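Local coordinates for protein endoglucanase (Komagataeibacter sucrofermentans, PDB 6VC5) that probably hydrolyses internal beta-1,4-glucosidic linkages in cellulose and related beta-glucans, at residues G191-P196 with W248-A253; P257-L262 with A266-N271; P197-I202 with K213-R218. All coordinates share one frame; numbering follows the deposited sequence.

Interaction 1 of 3, residues G191-P196 with W248-A253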
loop_
_atom_site.group_PDB
_atom_site.type_symbol
_atom_site.label_atom_id
_atom_site.label_comp_id
_atom_site.label_asym_id
_atom_site.label_seq_id
_atom_site.Cartn_x
_atom_site.Cartn_y
_atom_site.Cartn_z
ATOM N N GLY A 191 11.574 13.998 -13.399
ATOM C CA GLY A 191 12.939 13.571 -13.617
ATOM C C GLY A 191 13.107 12.878 -14.947
ATOM O O GLY A 191 12.163 12.692 -15.722
ATOM N N GLU A 192 14.362 12.480 -15.201
ATOM C CA GLU A 192 14.726 11.863 -16.470
ATOM C C GLU A 192 14.034 10.522 -16.705
ATOM O O GLU A 192 13.922 10.096 -17.860
ATOM C CB GLU A 192 16.242 11.687 -16.557
ATOM C CG GLU A 192 16.820 10.763 -15.486
ATOM C CD GLU A 192 18.272 11.092 -15.170
ATOM O OE1 GLU A 192 18.521 12.037 -14.389
ATOM O OE2 GLU A 192 19.164 10.405 -15.710
ATOM N N TRP A 193 13.584 9.838 -15.654
ATOM C CA TRP A 193 12.898 8.561 -15.792
ATOM C C TRP A 193 11.382 8.687 -15.729
ATOM O O TRP A 193 10.680 7.679 -15.899
ATOM C CB TRP A 193 13.368 7.593 -14.704
ATOM C CG TRP A 193 14.839 7.398 -14.711
ATOM C CD1 TRP A 193 15.733 7.825 -13.771
ATOM C CD2 TRP A 193 15.595 6.720 -15.717
ATOM N NE1 TRP A 193 17.012 7.442 -14.133
ATOM C CE2 TRP A 193 16.949 6.759 -15.321
ATOM C CE3 TRP A 193 15.254 6.068 -16.908
ATOM C CZ2 TRP A 193 17.973 6.191 -16.091
ATOM C CZ3 TRP A 193 16.277 5.487 -17.671
ATOM C CH2 TRP A 193 17.616 5.556 -17.254
ATOM N N LYS A 194 10.865 9.888 -15.470
ATOM C CA LYS A 194 9.428 10.146 -15.431
ATOM C C LYS A 194 8.741 9.229 -14.419
ATOM O O LYS A 194 7.799 8.501 -14.734
ATOM C CB LYS A 194 8.799 10.035 -16.823
ATOM C CG LYS A 194 9.455 10.931 -17.857
ATOM C CD LYS A 194 9.339 10.349 -19.258
ATOM C CE LYS A 194 8.131 10.913 -19.980
ATOM N NZ LYS A 194 8.466 11.333 -21.369
ATOM N N LEU A 195 9.239 9.285 -13.173
ATOM C CA LEU A 195 8.784 8.419 -12.096
ATOM C C LEU A 195 7.900 9.187 -11.118
ATOM O O LEU A 195 8.080 10.392 -10.908
ATOM C CB LEU A 195 9.994 7.872 -11.321
ATOM C CG LEU A 195 10.871 6.879 -12.096
ATOM C CD1 LEU A 195 12.231 6.736 -11.447
ATOM C CD2 LEU A 195 10.191 5.501 -12.212
ATOM N N PRO A 196 6.967 8.500 -10.467
ATOM C CA PRO A 196 6.193 9.148 -9.409
ATOM C C PRO A 196 7.036 9.324 -8.170
ATOM O O PRO A 196 7.925 8.492 -7.880
ATOM C CB PRO A 196 5.040 8.160 -9.165
ATOM C CG PRO A 196 5.669 6.803 -9.475
ATOM C CD PRO A 196 6.633 7.071 -10.620
ATOM N N TRP A 248 13.730 -0.020 -15.228
ATOM C CA TRP A 248 14.257 -1.261 -14.667
ATOM C C TRP A 248 15.414 -1.789 -15.502
ATOM O O TRP A 248 16.416 -2.267 -14.960
ATOM C CB TRP A 248 13.202 -2.362 -14.622
ATOM C CG TRP A 248 11.857 -2.058 -14.054
ATOM C CD1 TRP A 248 10.658 -2.364 -14.637
ATOM C CD2 TRP A 248 11.548 -1.502 -12.769
ATOM N NE1 TRP A 248 9.628 -1.995 -13.817
ATOM C CE2 TRP A 248 10.140 -1.467 -12.663
ATOM C CE3 TRP A 248 12.317 -1.013 -11.709
ATOM C CZ2 TRP A 248 9.482 -0.958 -11.540
ATOM C CZ3 TRP A 248 11.660 -0.509 -10.586
ATOM C CH2 TRP A 248 10.260 -0.483 -10.517
ATOM N N ASN A 249 15.268 -1.764 -16.823
ATOM C CA ASN A 249 16.261 -2.377 -17.692
ATOM C C ASN A 249 17.541 -1.559 -17.815
ATOM O O ASN A 249 18.590 -2.130 -18.144
ATOM C CB ASN A 249 15.631 -2.667 -19.051
ATOM C CG ASN A 249 14.677 -3.841 -18.991
ATOM O OD1 ASN A 249 15.062 -4.935 -18.589
ATOM N ND2 ASN A 249 13.424 -3.617 -19.374
ATOM N N HIS A 250 17.493 -0.255 -17.534
ATOM C CA HIS A 250 18.722 0.534 -17.507
ATOM C C HIS A 250 19.655 0.070 -16.403
ATOM O O HIS A 250 20.881 0.032 -16.586
ATOM C CB HIS A 250 18.421 2.016 -17.297
ATOM C CG HIS A 250 19.652 2.872 -17.278
ATOM N ND1 HIS A 250 20.334 3.225 -18.423
ATOM C CD2 HIS A 250 20.316 3.451 -16.250
ATOM C CE1 HIS A 250 21.369 3.981 -18.100
ATOM N NE2 HIS A 250 21.383 4.132 -16.787
ATOM N N TYR A 251 19.097 -0.257 -15.237
ATOM C CA TYR A 251 19.910 -0.669 -14.101
ATOM C C TYR A 251 20.124 -2.172 -14.052
ATOM O O TYR A 251 21.208 -2.622 -13.652
ATOM C CB TYR A 251 19.296 -0.144 -12.797
ATOM C CG TYR A 251 19.535 1.343 -12.646
ATOM C CD1 TYR A 251 20.814 1.825 -12.391
ATOM C CD2 TYR A 251 18.497 2.260 -12.791
ATOM C CE1 TYR A 251 21.058 3.172 -12.268
ATOM C CE2 TYR A 251 18.734 3.621 -12.669
ATOM C CZ TYR A 251 20.019 4.065 -12.407
ATOM O OH TYR A 251 20.271 5.411 -12.282
ATOM N N GLY A 252 19.138 -2.952 -14.471
ATOM C CA GLY A 252 19.275 -4.392 -14.493
ATOM C C GLY A 252 18.892 -5.054 -13.177
ATOM O O GLY A 252 18.902 -4.444 -12.106
ATOM N N ALA A 253 18.596 -6.354 -13.274
ATOM C CA ALA A 253 18.089 -7.106 -12.131
ATOM C C ALA A 253 19.087 -7.165 -10.984
ATOM O O ALA A 253 18.679 -7.319 -9.830
ATOM C CB ALA A 253 17.716 -8.524 -12.569
#
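Trp193 lays the outer end of its indole over one face of the His250 imidazole, and CH2 makes the closest approach, 3.4 Å from His250 CG. The neighbouring CZ2 stands 3.6 Å from His250 CD2. The two rings are neither stacked nor perpendicular: their planes meet at 47°, so the benzo corner of the indole does the touching. His250 is turned to receive it, its CG anti to the backbone N (chi1 -179°), which carries the imidazole outward from the last turn of the helix. Tyr251 flanks the pair, its CE2 4.3 Å from Trp193 CZ2, and the CD2 of His250 lies above the centre of the phenol ring. The contact is van der Waals and aromatic in character. Were an alanine here instead of Trp193, the imidazole would probably lose its cover on that face and turn more freely, with a gap left beside the tyrosine. Trp193 itself sits in a type I turn from Gly191 to Lys194, on the loop between helix 172-187 and strand 200-203. There it packs at the surface against the C-terminal end of helix 238-251, where Phe247, one turn before Tyr251, also meets the indole edge-to-face.

Interaction 2 of 3, residues P257-L262 with A266-N271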
loop_
_atom_site.group_PDB
_atom_site.type_symbol
_atom_site.label_atom_id
_atom_site.label_comp_id
_atom_site.label_asym_id
_atom_site.label_seq_id
_atom_site.Cartn_x
_atom_site.Cartn_y
_atom_site.Cartn_z
ATOM N N PRO A 257 18.263 0.333 -7.995
ATOM C CA PRO A 257 18.565 1.245 -6.891
ATOM C C PRO A 257 17.499 1.212 -5.799
ATOM O O PRO A 257 16.377 1.026 -6.088
ATOM C CB PRO A 257 18.570 2.606 -7.569
ATOM C CG PRO A 257 17.693 2.449 -8.758
ATOM C CD PRO A 257 17.888 1.032 -9.226
ATOM N N GLY A 258 17.902 1.399 -4.567
ATOM C CA GLY A 258 16.937 1.566 -3.489
ATOM C C GLY A 258 16.194 2.885 -3.568
ATOM O O GLY A 258 15.015 2.972 -3.198
ATOM N N TRP A 259 16.867 3.930 -4.036
ATOM C CA TRP A 259 16.194 5.192 -4.291
ATOM C C TRP A 259 16.846 5.892 -5.468
ATOM O O TRP A 259 18.028 5.685 -5.762
ATOM C CB TRP A 259 16.144 6.122 -3.065
ATOM C CG TRP A 259 17.447 6.475 -2.374
ATOM C CD1 TRP A 259 17.908 5.942 -1.210
ATOM C CD2 TRP A 259 18.409 7.462 -2.768
ATOM N NE1 TRP A 259 19.096 6.523 -0.855
ATOM C CE2 TRP A 259 19.433 7.458 -1.797
ATOM C CE3 TRP A 259 18.513 8.346 -3.852
ATOM C CZ2 TRP A 259 20.544 8.298 -1.875
ATOM C CZ3 TRP A 259 19.622 9.187 -3.926
ATOM C CH2 TRP A 259 20.625 9.147 -2.943
ATOM N N VAL A 260 16.049 6.723 -6.143
ATOM C CA VAL A 260 16.526 7.632 -7.183
ATOM C C VAL A 260 15.999 9.032 -6.887
ATOM O O VAL A 260 14.795 9.210 -6.675
ATOM C CB VAL A 260 16.066 7.191 -8.584
ATOM C CG1 VAL A 260 16.553 8.189 -9.635
ATOM C CG2 VAL A 260 16.561 5.797 -8.890
ATOM N N ASP A 261 16.895 10.024 -6.902
ATOM C CA ASP A 261 16.517 11.415 -6.680
ATOM C C ASP A 261 15.914 11.951 -7.971
ATOM O O ASP A 261 16.531 11.872 -9.039
ATOM C CB ASP A 261 17.766 12.220 -6.288
ATOM C CG ASP A 261 17.462 13.663 -5.910
ATOM O OD1 ASP A 261 17.819 14.086 -4.782
ATOM O OD2 ASP A 261 16.895 14.397 -6.731
ATOM N N LEU A 262 14.699 12.481 -7.871
ATOM C CA LEU A 262 13.954 12.923 -9.049
ATOM C C LEU A 262 14.318 14.330 -9.509
ATOM O O LEU A 262 13.780 14.791 -10.525
ATOM C CB LEU A 262 12.457 12.827 -8.760
ATOM C CG LEU A 262 12.007 11.420 -8.349
ATOM C CD1 LEU A 262 10.511 11.456 -8.075
ATOM C CD2 LEU A 262 12.333 10.404 -9.430
ATOM N N ALA A 266 20.501 11.256 -9.179
ATOM C CA ALA A 266 21.395 10.471 -8.328
ATOM C C ALA A 266 20.680 9.224 -7.807
ATOM O O ALA A 266 19.469 9.234 -7.570
ATOM C CB ALA A 266 21.896 11.317 -7.157
ATOM N N ARG A 267 21.416 8.130 -7.679
ATOM C CA ARG A 267 20.846 6.920 -7.105
ATOM C C ARG A 267 21.537 6.588 -5.793
ATOM O O ARG A 267 22.668 7.018 -5.524
ATOM C CB ARG A 267 20.974 5.725 -8.063
ATOM C CG ARG A 267 22.410 5.395 -8.466
ATOM C CD ARG A 267 22.526 3.960 -8.974
ATOM N NE ARG A 267 22.424 3.021 -7.863
ATOM C CZ ARG A 267 22.204 1.715 -7.996
ATOM N NH1 ARG A 267 22.108 0.949 -6.919
ATOM N NH2 ARG A 267 22.086 1.168 -9.202
ATOM N N SER A 268 20.847 5.792 -4.979
ATOM C CA SER A 268 21.462 5.276 -3.767
ATOM C C SER A 268 22.725 4.493 -4.132
ATOM O O SER A 268 22.765 3.809 -5.159
ATOM C CB SER A 268 20.497 4.347 -3.031
ATOM O OG SER A 268 20.076 3.260 -3.845
ATOM N N PRO A 269 23.777 4.569 -3.326
ATOM C CA PRO A 269 24.957 3.745 -3.621
ATOM C C PRO A 269 24.662 2.265 -3.495
ATOM O O PRO A 269 25.224 1.459 -4.247
ATOM C CB PRO A 269 25.994 4.208 -2.586
ATOM C CG PRO A 269 25.207 4.897 -1.512
ATOM C CD PRO A 269 23.965 5.449 -2.156
ATOM N N TYR A 270 23.773 1.893 -2.582
ATOM C CA TYR A 270 23.396 0.507 -2.390
ATOM C C TYR A 270 22.259 0.143 -3.333
ATOM O O TYR A 270 21.589 1.007 -3.904
ATOM C CB TYR A 270 22.926 0.290 -0.955
ATOM C CG TYR A 270 21.950 1.317 -0.426
ATOM C CD1 TYR A 270 20.578 1.171 -0.601
ATOM C CD2 TYR A 270 22.406 2.426 0.292
ATOM C CE1 TYR A 270 19.690 2.108 -0.087
ATOM C CE2 TYR A 270 21.534 3.367 0.804
ATOM C CZ TYR A 270 20.177 3.204 0.615
ATOM O OH TYR A 270 19.323 4.149 1.142
ATOM N N ASN A 271 22.030 -1.157 -3.460
ATOM C CA ASN A 271 20.959 -1.676 -4.295
ATOM C C ASN A 271 19.717 -1.949 -3.450
ATOM O O ASN A 271 19.768 -2.067 -2.221
ATOM C CB ASN A 271 21.390 -2.964 -5.003
ATOM C CG ASN A 271 22.627 -2.785 -5.866
ATOM O OD1 ASN A 271 22.729 -1.854 -6.672
ATOM N ND2 ASN A 271 23.569 -3.710 -5.720
#
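Trp259 meets Ser268 and its neighbours with nearly every atom of its indole. Beyond CB, CG stands between the backbone N and the carbonyl carbon (chi1 55°), which lays the ring across the 266-268 backbone. The five-membered ring lies over Ser268 CB, NE1 and CD1 nearest, and this methylene makes a CH-pi contact 3.4 Å from the centroid of that ring of Trp259, almost on its normal. At the edge, NE1 has Tyr270 OH 3.1 Å away, near the indole plane, and the phenol is turned nearly perpendicular to that plane. On the benzo side CE2 and CZ2 lie over Ser268 CA, while CZ3 reaches Ala266 O at 3.6 Å.

The backbones pair as well: Ser268 N donates to Trp259 O at 2.9 Å, and Asp261 N to Ala266 O at 2.8 Å and 171°, almost straight. Ser268 OG takes the amide N-H of Trp259 at 3.3 Å and, weakly, that of Gly258, while giving its own proton to Tyr270 O. Arg267 NH1 bonds to that same oxygen from the opposite face of its plane. NE of Arg267 donates to Ser268 O at 2.8 Å, and Pro257 covers one face of the guanidinium, whose NH2 is held by Ala255 O.

The chemistry implies a hairpin-like connection whose irregular backbone is satisfied in part by its own serine and arginine: these side chains bond to main-chain groups that the interrupted strand pairing does not reach, and the bonds probably help to hold the bend at Pro269.

Interaction 3 of 3, residues P197-I202 with K213-R218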
loop_
_atom_site.group_PDB
_atom_site.type_symbol
_atom_site.label_atom_id
_atom_site.label_comp_id
_atom_site.label_asym_id
_atom_site.label_seq_id
_atom_site.Cartn_x
_atom_site.Cartn_y
_atom_site.Cartn_z
ATOM N N PRO A 197 6.816 10.373 -7.387
ATOM C CA PRO A 197 7.546 10.542 -6.132
ATOM C C PRO A 197 6.882 9.752 -5.011
ATOM O O PRO A 197 5.701 9.384 -5.074
ATOM C CB PRO A 197 7.414 12.046 -5.860
ATOM C CG PRO A 197 6.050 12.369 -6.402
ATOM C CD PRO A 197 5.841 11.465 -7.606
ATOM N N ASP A 198 7.668 9.516 -3.952
ATOM C CA ASP A 198 7.093 9.026 -2.702
ATOM C C ASP A 198 5.973 9.949 -2.219
ATOM O O ASP A 198 4.924 9.477 -1.757
ATOM C CB ASP A 198 8.173 8.933 -1.616
ATOM C CG ASP A 198 9.244 7.876 -1.898
ATOM O OD1 ASP A 198 8.949 6.810 -2.500
ATOM O OD2 ASP A 198 10.401 8.114 -1.457
ATOM N N TRP A 199 6.169 11.265 -2.340
ATOM C CA TRP A 199 5.248 12.268 -1.804
ATOM C C TRP A 199 5.075 13.379 -2.831
ATOM O O TRP A 199 6.064 14.010 -3.236
ATOM C CB TRP A 199 5.803 12.850 -0.499
ATOM C CG TRP A 199 5.960 11.812 0.601
ATOM C CD1 TRP A 199 7.104 11.135 0.946
ATOM C CD2 TRP A 199 4.941 11.353 1.484
ATOM N NE1 TRP A 199 6.845 10.271 1.983
ATOM C CE2 TRP A 199 5.525 10.393 2.336
ATOM C CE3 TRP A 199 3.586 11.658 1.637
ATOM C CZ2 TRP A 199 4.793 9.741 3.339
ATOM C CZ3 TRP A 199 2.858 11.004 2.625
ATOM C CH2 TRP A 199 3.463 10.063 3.460
ATOM N N LEU A 200 3.825 13.635 -3.224
ATOM C CA LEU A 200 3.465 14.629 -4.228
ATOM C C LEU A 200 2.768 15.795 -3.538
ATOM O O LEU A 200 2.026 15.597 -2.572
ATOM C CB LEU A 200 2.491 14.000 -5.235
ATOM C CG LEU A 200 1.999 14.910 -6.345
ATOM C CD1 LEU A 200 3.102 15.108 -7.373
ATOM C CD2 LEU A 200 0.766 14.301 -6.981
ATOM N N SER A 201 3.008 17.013 -4.022
ATOM C CA SER A 201 2.274 18.186 -3.555
ATOM C C SER A 201 1.438 18.770 -4.692
ATOM O O SER A 201 1.913 18.888 -5.830
ATOM C CB SER A 201 3.253 19.241 -3.035
ATOM O OG SER A 201 2.553 20.315 -2.428
ATOM N N ILE A 202 0.191 19.147 -4.394
ATOM C CA ILE A 202 -0.641 19.917 -5.322
ATOM C C ILE A 202 -0.980 21.239 -4.642
ATOM O O ILE A 202 -1.473 21.249 -3.507
ATOM C CB ILE A 202 -1.926 19.172 -5.724
ATOM C CG1 ILE A 202 -1.597 17.827 -6.375
ATOM C CG2 ILE A 202 -2.747 20.025 -6.705
ATOM C CD1 ILE A 202 -2.843 17.002 -6.758
ATOM N N LYS A 213 7.722 19.005 -0.232
ATOM C CA LYS A 213 8.732 19.293 0.773
ATOM C C LYS A 213 8.459 18.457 2.019
ATOM O O LYS A 213 7.330 18.020 2.264
ATOM C CB LYS A 213 8.693 20.777 1.139
ATOM C CG LYS A 213 9.109 21.677 -0.019
ATOM C CD LYS A 213 10.595 21.494 -0.308
ATOM C CE LYS A 213 11.106 22.493 -1.342
ATOM N NZ LYS A 213 10.673 22.141 -2.726
ATOM N N GLY A 214 9.513 18.221 2.804
ATOM C CA GLY A 214 9.392 17.483 4.049
ATOM C C GLY A 214 9.914 16.067 3.998
ATOM O O GLY A 214 9.991 15.415 5.051
ATOM N N TRP A 215 10.265 15.562 2.818
ATOM C CA TRP A 215 10.886 14.263 2.632
ATOM C C TRP A 215 11.858 14.383 1.461
ATOM O O TRP A 215 11.677 15.246 0.600
ATOM C CB TRP A 215 9.852 13.191 2.258
ATOM C CG TRP A 215 8.777 12.908 3.265
ATOM C CD1 TRP A 215 8.789 11.934 4.232
ATOM C CD2 TRP A 215 7.504 13.546 3.357
ATOM N NE1 TRP A 215 7.605 11.949 4.927
ATOM C CE2 TRP A 215 6.802 12.931 4.415
ATOM C CE3 TRP A 215 6.897 14.595 2.663
ATOM C CZ2 TRP A 215 5.525 13.329 4.788
ATOM C CZ3 TRP A 215 5.621 14.991 3.035
ATOM C CH2 TRP A 215 4.950 14.351 4.089
ATOM N N PRO A 216 12.882 13.538 1.411
ATOM C CA PRO A 216 13.813 13.590 0.271
ATOM C C PRO A 216 13.053 13.406 -1.030
ATOM O O PRO A 216 12.086 12.629 -1.088
ATOM C CB PRO A 216 14.760 12.412 0.531
ATOM C CG PRO A 216 14.687 12.181 2.008
ATOM C CD PRO A 216 13.285 12.543 2.414
ATOM N N PRO A 217 13.429 14.128 -2.080
ATOM C CA PRO A 217 12.645 14.139 -3.338
ATOM C C PRO A 217 12.951 12.936 -4.225
ATOM O O PRO A 217 13.594 13.036 -5.278
ATOM C CB PRO A 217 13.085 15.459 -3.975
ATOM C CG PRO A 217 14.526 15.580 -3.550
ATOM C CD PRO A 217 14.544 15.094 -2.118
ATOM N N ARG A 218 12.450 11.768 -3.820
ATOM C CA ARG A 218 12.881 10.495 -4.379
ATOM C C ARG A 218 11.698 9.646 -4.825
ATOM O O ARG A 218 10.569 9.820 -4.358
ATOM C CB ARG A 218 13.669 9.683 -3.346
ATOM C CG ARG A 218 14.924 10.361 -2.892
ATOM C CD ARG A 218 15.475 9.670 -1.679
ATOM N NE ARG A 218 16.709 10.321 -1.247
ATOM C CZ ARG A 218 17.389 9.953 -0.174
ATOM N NH1 ARG A 218 16.953 8.945 0.567
ATOM N NH2 ARG A 218 18.511 10.595 0.152
HETATM O O HOH W 1 11.066 10.297 0.099
HETATM O O HOH W 2 9.035 12.148 -2.703
#
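A pair of stacked tryptophans joins the lead-in to strand 200-203 with the loop that runs from strand 209-211 to strand 218-219. The five-membered rings of Trp199 and Trp215 lie face to face, centroids 3.6 Å apart and planes only 9° from parallel. CD1 of Trp199 sits 3.4 Å from CG of Trp215. The indoles cross obliquely and their benzo rings overlap only in part; Trp215 CE3 lies over Trp199 CG, and Trp215 CH2 by Trp199 CE3. With CG anti to the carbonyl carbon (chi1 -62° in each), both indoles extend between the two segments. The two NE1 atoms come close, but both are donors, and the stack rests on ring overlap.

Farther along, Asp198 N donates to Arg218 O at 2.9 Å, nearly straight at 172° and in the carbonyl plane. One water bridges Asp198 OD2 and Pro216 O, each 2.8 Å from it; another accepts from Trp199 N and reaches Arg218 O. OD2 of Asp198 has its strongest partner in Ser220 OG, and OD1 accepts from Ala223 N. Arg218 stretches away, its guanidinium covered on one face by Pro216 CB and engaged in a cation-pi contact with Trp259.

A face-to-face indole stack beside a backbone bond and two bridging waters thus closes the loop that follows the antiparallel hairpin of strands 200-203 and 209-211. With strand 149-152 that hairpin forms a three-stranded sheet attached to the helical (alpha/alpha)6 barrel typical of glycosyl hydrolase family 8.

Interaction 1 is a surface contact, whereas interactions 2 and 3 are partly buried. Interaction 1 depends on aromatic packing, interaction 2 on a web of backbone and side-chain hydrogen bonds, and interaction 3 combines an indole stack with one direct bond and bridging waters. Segments 191-196 and 197-202 are continuous, so interaction 3 lies nested within the loop that interaction 1 closes. Interaction 2 touches both: Tyr251 packs on Pro257 and Arg267, while Leu262 N lies 2.9 Å from Pro217 O, a probable hydrogen bond where strands 218-219 and 260-261 pair. Leu262 CD1 also packs on Pro197, so interaction 2 links the other two.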